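Local coordinates for protein DNA polymerase III, beta subunit (PDB 3T0P) that probably tethers DNA polymerases and other proteins to DNA, giving them processivity, as a ring-shaped head-to-tail homodimer around the duplex, at residues L52-I57 / E229-V234; N16-A21 / I43-N48. One frame throughout, in Å; residues are numbered along the deposited sequence.

How the contacts relate
From the N terminus, the chain runs through helix 8-18 and its short 3-10 extension, passes strand 33-38 and returns on strand 43-48. There contact 2 closes a small loop of 21 residues. The next strand, 52-58, opens contact 1, which is completed only after 171 further residues, when strand 231-236 arrives from the central domain. The two contacts therefore follow in series, neither nested nor crossed. Their centres lie about 7 Å apart, and strands 43-48 and 52-58 are neighbours in one antiparallel sheet, where probable hydrogen bonds join Ile54 N to Ala47 O (2.9 Å) and Thr56 O to Leu45 N (2.8 Å). Contact 2 seats a helix within the N-terminal domain; contact 1 ties that domain to the central one.

Contact 1: L52-I57 / E229-V234; sequences LGIETI and ENTTVV. With EDO (1,2-ethanediol), chain X.
The antiparallel strand pair in which Gly53 faces Val234 and Glu55 faces Thr232 is the seam of a sheet shared by the N-terminal and central domains; the segment axes run at 169°. Reciprocal bonds define the register: Gly53 N to Val234 O and Val234 N to Gly53 O are both 2.8 Å and nearly straight, and Glu55 N to Thr232 O (3.0 Å) is answered by Thr232 N to Glu55 O (2.9 Å). Ile57 N extends the ladder to Asn230 O at 3.2 Å.

One face carries the non-hydrogen-bonded pairs. With OG1 of Thr56 trans to its amide nitrogen (chi1 -156°), that hydroxyl meets Thr231 OG1 at 3.0 Å, a bond either could donate. Methyls Ile54 CG2 and Thr231 CG2 approach to 3.8 Å, while Val233 lies alongside Ile54 and packs on Ile203 of helix 197-206. Leu52 CD1 reaches Val233 CG1 obliquely at 3.7 Å. On the other face, an ethanediol, probably from the crystallisation liquor, meets Thr232 OG1 through O1 and, weakly, Glu55 OE1 through O2 and Asn230 O through O1.

Such a sheet, backed by helices and crossing a domain boundary, is characteristic of the bacterial beta-subunit ring.

Contact 2: N16-A21 / I43-N48; sequences NIVSKA and IKLMAN. With ACT (acetate ion), chain S.
Val18 of helix 8-18, with CG1 turned beside its backbone N and CG2 between N and the carbonyl carbon (chi1 -60°), presents both methyls to Leu45 of strand 43-48. CG1 rests 3.7 Å from Leu45 O and 4.1 Å from Leu45 CB, the two side chains crossing at about a right angle. Further along the strand, Val18 CB lies 4.1 Å from Ala47 CB, and Ala21 brings its own methyl to the same point, CB to CB 3.9 Å. The Val18 carbonyl oxygen also comes close to the Ala47 methyl, and it is bonded by Ala21 N at 3.1 Å in the 3-10 segment 19-21. Helix and 3-10 segment thus pack on the sheet of the N-terminal domain, where Val18 also touches Thr56 and Ile34, and Ala21 touches Ile54.

Lys20, whose CB points away from the strand, lies against helix 197-206 (Glu202, Lys205, Ile206), and NZ donates to Asn16 O (2.8 Å) in the carbonyl plane.

Alternation along the strand sends Met46 and Asn48 to the other face. Asn48 extends with CG opposite its amide nitrogen (chi1 -171°), where ND2 binds Ser117 O and OD1 accepts from Met50 N. The O atom of an acetate, probably from the crystallisation liquor, lies closer to Asn48 OD1 than to ND2, though only a weak bond from ND2 is assigned. With an alanine here, the Ser117 carbonyl and the Met50 amide would probably be left without their side-chain mates.

No hydrogen bond crosses between 16-21 and 43-48: the contact is van der Waals packing, of methyls on one another and on backbone carbonyl oxygens. Lys20 NZ bonds within its own segment and Asn48 to Ser117 and Met50, so between these two segments the join rests on shape.

Contact 1: L52-I57 / E229-V234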
loop_
_atom_site.group_PDB
_atom_site.type_symbol
_atom_site.label_atom_id
_atom_site.label_comp_id
_atom_site.label_asym_id
_atom_site.label_seq_id
_atom_site.Cartn_x
_atom_site.Cartn_y
_atom_site.Cartn_z
ATOM N N LEU B 52 -18.243 3.642 -19.838
ATOM C CA LEU B 52 -18.738 2.926 -18.671
ATOM C C LEU B 52 -19.601 3.834 -17.812
ATOM O O LEU B 52 -19.176 4.920 -17.436
ATOM C CB LEU B 52 -17.539 2.403 -17.877
ATOM C CG LEU B 52 -17.803 1.623 -16.615
ATOM C CD1 LEU B 52 -18.268 0.222 -16.947
ATOM C CD2 LEU B 52 -16.526 1.541 -15.767
ATOM N N GLY B 53 -20.806 3.360 -17.521
ATOM C CA GLY B 53 -21.789 4.006 -16.667
ATOM C C GLY B 53 -22.091 3.150 -15.452
ATOM O O GLY B 53 -22.233 1.932 -15.564
ATOM N N ILE B 54 -22.123 3.764 -14.267
ATOM C CA ILE B 54 -22.475 3.060 -13.041
ATOM C C ILE B 54 -23.565 3.884 -12.373
ATOM O O ILE B 54 -23.457 5.104 -12.227
ATOM C CB ILE B 54 -21.308 2.690 -12.073
ATOM C CG1 ILE B 54 -20.167 1.954 -12.799
ATOM C CG2 ILE B 54 -21.830 1.823 -10.908
ATOM C CD1 ILE B 54 -18.916 1.752 -11.966
ATOM N N GLU B 55 -24.592 3.178 -11.929
ATOM C CA GLU B 55 -25.801 3.676 -11.297
ATOM C C GLU B 55 -26.072 2.876 -10.051
ATOM O O GLU B 55 -25.946 1.651 -10.062
ATOM C CB GLU B 55 -26.926 3.450 -12.296
ATOM C CG GLU B 55 -28.112 4.374 -12.233
ATOM C CD GLU B 55 -29.037 3.984 -13.366
ATOM O OE1 GLU B 55 -29.687 2.918 -13.258
ATOM O OE2 GLU B 55 -29.007 4.668 -14.414
ATOM N N THR B 56 -26.471 3.542 -8.983
ATOM C CA THR B 56 -26.762 2.855 -7.735
ATOM C C THR B 56 -27.898 3.603 -7.026
ATOM O O THR B 56 -28.057 4.824 -7.196
ATOM C CB THR B 56 -25.464 2.662 -6.905
ATOM O OG1 THR B 56 -25.614 1.565 -6.009
ATOM C CG2 THR B 56 -25.029 3.908 -6.165
ATOM N N ILE B 57 -28.750 2.843 -6.316
ATOM C CA ILE B 57 -29.893 3.395 -5.596
ATOM C C ILE B 57 -29.515 3.515 -4.131
ATOM O O ILE B 57 -29.005 2.553 -3.542
ATOM C CB ILE B 57 -31.197 2.580 -5.805
ATOM C CG1 ILE B 57 -31.634 2.541 -7.303
ATOM C CG2 ILE B 57 -32.350 3.075 -4.907
ATOM C CD1 ILE B 57 -32.143 3.884 -7.927
ATOM N N GLU B 229 -27.016 -6.522 -6.548
ATOM C CA GLU B 229 -27.454 -5.812 -5.337
ATOM C C GLU B 229 -28.287 -4.592 -5.766
ATOM O O GLU B 229 -29.300 -4.805 -6.422
ATOM C CB GLU B 229 -26.255 -5.469 -4.423
ATOM C CG GLU B 229 -25.377 -6.679 -4.143
ATOM C CD GLU B 229 -24.063 -6.451 -3.411
ATOM O OE1 GLU B 229 -23.519 -5.318 -3.445
ATOM O OE2 GLU B 229 -23.543 -7.443 -2.847
ATOM N N ASN B 230 -27.847 -3.350 -5.513
ATOM C CA ASN B 230 -28.632 -2.174 -5.919
ATOM C C ASN B 230 -27.909 -1.348 -6.978
ATOM O O ASN B 230 -28.179 -0.149 -7.124
ATOM C CB ASN B 230 -28.958 -1.310 -4.690
ATOM C CG ASN B 230 -30.101 -1.874 -3.891
ATOM O OD1 ASN B 230 -31.277 -1.794 -4.294
ATOM N ND2 ASN B 230 -29.761 -2.526 -2.783
ATOM N N THR B 231 -27.015 -2.014 -7.737
ATOM C CA THR B 231 -26.139 -1.414 -8.731
ATOM C C THR B 231 -26.379 -1.951 -10.128
ATOM O O THR B 231 -26.682 -3.123 -10.317
ATOM C CB THR B 231 -24.685 -1.674 -8.289
ATOM O OG1 THR B 231 -24.526 -1.080 -7.004
ATOM C CG2 THR B 231 -23.643 -1.077 -9.225
ATOM N N THR B 232 -26.234 -1.057 -11.106
ATOM C CA THR B 232 -26.314 -1.325 -12.538
ATOM C C THR B 232 -25.055 -0.758 -13.165
ATOM O O THR B 232 -24.715 0.406 -12.966
ATOM C CB THR B 232 -27.595 -0.748 -13.153
ATOM O OG1 THR B 232 -28.709 -1.267 -12.439
ATOM C CG2 THR B 232 -27.759 -1.127 -14.612
ATOM N N VAL B 233 -24.348 -1.598 -13.881
ATOM C CA VAL B 233 -23.165 -1.235 -14.625
ATOM C C VAL B 233 -23.533 -1.381 -16.068
ATOM O O VAL B 233 -24.073 -2.429 -16.453
ATOM C CB VAL B 233 -21.937 -2.077 -14.231
ATOM C CG1 VAL B 233 -20.774 -1.790 -15.160
ATOM C CG2 VAL B 233 -21.535 -1.820 -12.780
ATOM N N VAL B 234 -23.326 -0.307 -16.858
ATOM C CA VAL B 234 -23.587 -0.303 -18.296
ATOM C C VAL B 234 -22.299 0.039 -19.057
ATOM O O VAL B 234 -21.629 1.013 -18.736
ATOM C CB VAL B 234 -24.742 0.643 -18.664
ATOM C CG1 VAL B 234 -25.036 0.575 -20.170
ATOM C CG2 VAL B 234 -25.991 0.308 -17.855
HETATM C C1 EDO X . -31.294 -0.363 -9.876
HETATM O O1 EDO X . -30.111 -1.139 -9.612
HETATM C C2 EDO X . -30.978 0.826 -10.781
HETATM O O2 EDO X . -29.730 1.420 -10.400
#

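Contact 2: N16-A21 / I43-N48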
loop_
_atom_site.group_PDB
_atom_site.type_symbol
_atom_site.label_atom_id
_atom_site.label_comp_id
_atom_site.label_asym_id
_atom_site.label_seq_id
_atom_site.Cartn_x
_atom_site.Cartn_y
_atom_site.Cartn_z
ATOM N N ASN B 16 -18.771 5.137 -3.208
ATOM C CA ASN B 16 -17.660 4.212 -3.397
ATOM C C ASN B 16 -17.887 3.282 -4.587
ATOM O O ASN B 16 -16.928 2.815 -5.176
ATOM C CB ASN B 16 -17.434 3.391 -2.141
ATOM C CG ASN B 16 -16.647 4.096 -1.067
ATOM O OD1 ASN B 16 -16.063 5.168 -1.271
ATOM N ND2 ASN B 16 -16.598 3.494 0.109
ATOM N N ILE B 17 -19.134 3.010 -4.939
ATOM C CA ILE B 17 -19.443 2.165 -6.084
ATOM C C ILE B 17 -19.357 2.988 -7.385
ATOM O O ILE B 17 -18.621 2.607 -8.284
ATOM C CB ILE B 17 -20.817 1.460 -5.895
ATOM C CG1 ILE B 17 -20.692 0.348 -4.803
ATOM C CG2 ILE B 17 -21.318 0.880 -7.226
ATOM C CD1 ILE B 17 -22.008 -0.191 -4.290
ATOM N N VAL B 18 -20.073 4.112 -7.472
ATOM C CA VAL B 18 -20.162 4.910 -8.702
ATOM C C VAL B 18 -18.841 5.586 -9.066
ATOM O O VAL B 18 -18.611 5.824 -10.250
ATOM C CB VAL B 18 -21.348 5.920 -8.719
ATOM C CG1 VAL B 18 -22.677 5.186 -8.588
ATOM C CG2 VAL B 18 -21.209 6.997 -7.644
ATOM N N SER B 19 -17.968 5.842 -8.082
ATOM C CA SER B 19 -16.638 6.436 -8.276
ATOM C C SER B 19 -15.751 5.633 -9.236
ATOM O O SER B 19 -14.827 6.202 -9.819
ATOM C CB SER B 19 -15.914 6.573 -6.941
ATOM O OG SER B 19 -16.505 7.652 -6.232
ATOM N N LYS B 20 -16.014 4.324 -9.404
ATOM C CA LYS B 20 -15.234 3.465 -10.318
ATOM C C LYS B 20 -15.455 3.822 -11.792
ATOM O O LYS B 20 -14.719 3.328 -12.630
ATOM C CB LYS B 20 -15.546 1.986 -10.077
ATOM C CG LYS B 20 -14.627 1.369 -9.024
ATOM C CD LYS B 20 -14.852 1.964 -7.636
ATOM C CE LYS B 20 -14.037 1.322 -6.559
ATOM N NZ LYS B 20 -14.276 1.999 -5.252
ATOM N N ALA B 21 -16.451 4.689 -12.105
ATOM C CA ALA B 21 -16.750 5.134 -13.469
ATOM C C ALA B 21 -16.343 6.585 -13.661
ATOM O O ALA B 21 -16.571 7.153 -14.733
ATOM C CB ALA B 21 -18.226 4.969 -13.765
ATOM N N ILE B 43 -33.539 7.735 -4.885
ATOM C CA ILE B 43 -32.293 8.499 -4.852
ATOM C C ILE B 43 -31.308 7.682 -5.640
ATOM O O ILE B 43 -30.947 6.569 -5.252
ATOM C CB ILE B 43 -31.778 8.863 -3.445
ATOM C CG1 ILE B 43 -32.818 9.710 -2.685
ATOM C CG2 ILE B 43 -30.398 9.570 -3.544
ATOM C CD1 ILE B 43 -32.629 9.719 -1.166
ATOM N N LYS B 44 -30.893 8.233 -6.762
ATOM C CA LYS B 44 -30.002 7.570 -7.690
ATOM C C LYS B 44 -28.679 8.311 -7.769
ATOM O O LYS B 44 -28.682 9.517 -8.001
ATOM C CB LYS B 44 -30.694 7.545 -9.073
ATOM C CG LYS B 44 -30.565 6.271 -9.884
ATOM C CD LYS B 44 -31.726 6.133 -10.911
ATOM C CE LYS B 44 -31.330 6.497 -12.335
ATOM N NZ LYS B 44 -32.492 6.769 -13.249
ATOM N N LEU B 45 -27.553 7.601 -7.568
ATOM C CA LEU B 45 -26.217 8.143 -7.778
ATOM C C LEU B 45 -25.759 7.655 -9.109
ATOM O O LEU B 45 -26.013 6.502 -9.433
ATOM C CB LEU B 45 -25.215 7.735 -6.705
ATOM C CG LEU B 45 -25.400 8.290 -5.315
ATOM C CD1 LEU B 45 -24.231 7.901 -4.446
ATOM C CD2 LEU B 45 -25.593 9.802 -5.317
HETATM N N MSE B 46 -25.058 8.483 -9.873
HETATM C CA MSE B 46 -24.630 8.089 -11.214
HETATM C C MSE B 46 -23.292 8.704 -11.592
HETATM O O MSE B 46 -23.045 9.874 -11.305
HETATM C CB MSE B 46 -25.707 8.534 -12.214
HETATM C CG MSE B 46 -25.602 7.891 -13.582
HETATM SE SE MSE B 46 -27.073 8.482 -14.817
HETATM C CE MSE B 46 -28.606 8.419 -13.579
ATOM N N ALA B 47 -22.439 7.906 -12.235
ATOM C CA ALA B 47 -21.184 8.336 -12.833
ATOM C C ALA B 47 -21.085 7.730 -14.229
ATOM O O ALA B 47 -21.484 6.577 -14.444
ATOM C CB ALA B 47 -19.998 7.962 -11.984
ATOM N N ASN B 48 -20.693 8.551 -15.205
ATOM C CA ASN B 48 -20.593 8.108 -16.588
ATOM C C ASN B 48 -19.386 8.717 -17.270
ATOM O O ASN B 48 -19.257 9.937 -17.280
ATOM C CB ASN B 48 -21.875 8.460 -17.351
ATOM C CG ASN B 48 -21.944 7.861 -18.721
ATOM O OD1 ASN B 48 -21.204 6.938 -19.062
ATOM N ND2 ASN B 48 -22.841 8.373 -19.540
HETATM C C ACT S . -22.568 4.384 -21.125
HETATM O O ACT S . -22.703 5.600 -21.306
HETATM O OXT ACT S . -22.381 4.012 -20.007
HETATM C CH3 ACT S . -22.670 3.360 -22.224
#